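PDB 1Z9U: acetyl transferase from Salmonella typhimurium, which probably acetylates the N-terminal serine of ribosomal protein L7/L12, using acetyl-coenzyme A as the acyl donor. Local coordinates for residues G154-A159 / H167-Y172. Sequence-based numbering, arbitrary orientation.
Sequences GCMKQA and HDVNMY
M156 and V169 form an antiparallel hydrogen-bonded pair, M156 N giving its hydrogen to V169 O at 2.7 Å and V169 N returning one to M156 O at 2.9 Å. Two residues further along, M171 N meets G154 O at 2.9 Å, nearly straight at 173°; the return bond from G154 N is weak. After M156 a type II turn carries the chain round through K157 and Q158, and D168 fastens it: its OD1 takes the backbone N-H of Q158 at 2.9 Å, on the anti side and 33° out of the carboxylate plane. A water donates to the same OD1 and accepts from K157 NZ, linking lysine and aspartate whose charged atoms do not touch. Beyond the turn, A159 CB rests on V169 CG1. On one face, M171, bent at chi3 (-80°), brings its CE to 4.1 Å from the sulfur of M156. On the other, C155 SG lies 3.8 Å from N170 OD1, while N170 ND2 is hydrogen-bonded to N142 OD1. The second subunit packs on the turn, its E153 accepting from K157 N. This is the C-terminal beta hairpin of a GNAT fold, its inner strand 165-175 beside strand 129-135, which carries the CoA-binding C134.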
loop_
_atom_site.group_PDB
_atom_site.type_symbol
_atom_site.label_atom_id
_atom_site.label_comp_id
_atom_site.label_asym_id
_atom_site.label_seq_id
_atom_site.Cartn_x
_atom_site.Cartn_y
_atom_site.Cartn_z
ATOM N N GLY B 154 -12.606 -6.267 2.395
ATOM C CA GLY B 154 -12.971 -5.173 3.274
ATOM C C GLY B 154 -13.322 -3.883 2.579
ATOM O O GLY B 154 -13.350 -3.799 1.353
ATOM N N CYS B 155 -13.605 -2.873 3.392
ATOM C CA CYS B 155 -13.997 -1.568 2.895
ATOM C C CYS B 155 -13.184 -0.523 3.645
ATOM O O CYS B 155 -13.274 -0.407 4.865
ATOM C CB CYS B 155 -15.503 -1.351 3.076
ATOM S SG CYS B 155 -16.079 0.251 2.437
ATOM N N MET B 156 -12.351 0.196 2.904
ATOM C CA MET B 156 -11.474 1.212 3.471
ATOM C C MET B 156 -12.192 2.565 3.446
ATOM O O MET B 156 -12.488 3.100 2.377
ATOM C CB MET B 156 -10.151 1.250 2.697
ATOM C CG MET B 156 -9.467 -0.132 2.549
ATOM S SD MET B 156 -7.908 -0.134 1.608
ATOM C CE MET B 156 -8.546 0.158 -0.010
ATOM N N LYS B 157 -12.494 3.091 4.632
ATOM C CA LYS B 157 -13.222 4.353 4.783
ATOM C C LYS B 157 -12.359 5.541 4.344
ATOM O O LYS B 157 -11.234 5.720 4.838
ATOM C CB LYS B 157 -13.675 4.524 6.248
ATOM C CG LYS B 157 -14.393 5.836 6.589
ATOM C CD LYS B 157 -14.893 5.822 8.049
ATOM C CE LYS B 157 -15.661 7.100 8.433
ATOM N NZ LYS B 157 -16.980 7.266 7.713
ATOM N N GLN B 158 -12.884 6.332 3.405
ATOM C CA GLN B 158 -12.257 7.599 3.010
ATOM C C GLN B 158 -10.784 7.413 2.633
ATOM O O GLN B 158 -9.932 8.248 2.942
ATOM C CB GLN B 158 -12.462 8.659 4.123
ATOM C CG GLN B 158 -13.967 8.973 4.345
ATOM C CD GLN B 158 -14.288 9.964 5.471
ATOM O OE1 GLN B 158 -15.448 10.105 5.853
ATOM N NE2 GLN B 158 -13.290 10.647 5.988
ATOM N N ALA B 159 -10.492 6.301 1.969
ATOM C CA ALA B 159 -9.118 5.906 1.693
ATOM C C ALA B 159 -8.481 6.719 0.577
ATOM O O ALA B 159 -7.256 6.875 0.532
ATOM C CB ALA B 159 -9.051 4.432 1.373
ATOM N N HIS B 167 -12.921 9.157 -0.569
ATOM C CA HIS B 167 -13.872 8.133 -1.024
ATOM C C HIS B 167 -13.606 6.784 -0.390
ATOM O O HIS B 167 -12.456 6.385 -0.248
ATOM C CB HIS B 167 -13.837 8.003 -2.561
ATOM C CG HIS B 167 -14.173 9.274 -3.277
ATOM N ND1 HIS B 167 -13.209 10.129 -3.769
ATOM C CD2 HIS B 167 -15.365 9.849 -3.558
ATOM C CE1 HIS B 167 -13.793 11.171 -4.332
ATOM N NE2 HIS B 167 -15.100 11.029 -4.212
ATOM N N ASP B 168 -14.679 6.091 -0.017
ATOM C CA ASP B 168 -14.587 4.728 0.488
ATOM C C ASP B 168 -14.194 3.804 -0.655
ATOM O O ASP B 168 -14.707 3.930 -1.776
ATOM C CB ASP B 168 -15.928 4.268 1.061
ATOM C CG ASP B 168 -16.365 5.072 2.291
ATOM O OD1 ASP B 168 -15.649 6.008 2.714
ATOM O OD2 ASP B 168 -17.437 4.749 2.842
ATOM N N VAL B 169 -13.272 2.887 -0.377
ATOM C CA VAL B 169 -12.871 1.918 -1.385
ATOM C C VAL B 169 -12.959 0.477 -0.888
ATOM O O VAL B 169 -12.544 0.159 0.227
ATOM C CB VAL B 169 -11.496 2.258 -2.089
ATOM C CG1 VAL B 169 -10.993 3.658 -1.750
ATOM C CG2 VAL B 169 -10.443 1.192 -1.882
ATOM N N ASN B 170 -13.538 -0.374 -1.728
ATOM C CA ASN B 170 -13.588 -1.810 -1.506
ATOM C C ASN B 170 -12.261 -2.444 -1.890
ATOM O O ASN B 170 -11.654 -2.056 -2.887
ATOM C CB ASN B 170 -14.687 -2.426 -2.374
ATOM C CG ASN B 170 -16.067 -2.229 -1.784
ATOM O OD1 ASN B 170 -16.223 -2.068 -0.574
ATOM N ND2 ASN B 170 -17.073 -2.258 -2.632
ATOM N N MET B 171 -11.822 -3.417 -1.097
ATOM C CA MET B 171 -10.637 -4.182 -1.418
ATOM C C MET B 171 -11.053 -5.610 -1.708
ATOM O O MET B 171 -11.694 -6.257 -0.883
ATOM C CB MET B 171 -9.603 -4.152 -0.275
ATOM C CG MET B 171 -8.390 -5.100 -0.526
ATOM S SD MET B 171 -7.107 -5.144 0.784
ATOM C CE MET B 171 -6.195 -3.658 0.369
ATOM N N TYR B 172 -10.679 -6.087 -2.893
ATOM C CA TYR B 172 -10.974 -7.443 -3.321
ATOM C C TYR B 172 -9.669 -8.185 -3.513
ATOM O O TYR B 172 -8.678 -7.589 -3.926
ATOM C CB TYR B 172 -11.702 -7.427 -4.662
ATOM C CG TYR B 172 -13.105 -6.864 -4.665
ATOM C CD1 TYR B 172 -14.201 -7.698 -4.429
ATOM C CD2 TYR B 172 -13.346 -5.510 -4.973
ATOM C CE1 TYR B 172 -15.496 -7.216 -4.456
ATOM C CE2 TYR B 172 -14.651 -5.012 -5.017
ATOM C CZ TYR B 172 -15.725 -5.873 -4.750
ATOM O OH TYR B 172 -17.037 -5.420 -4.786
HETATM O O HOH W 1 -17.007 7.501 4.494
#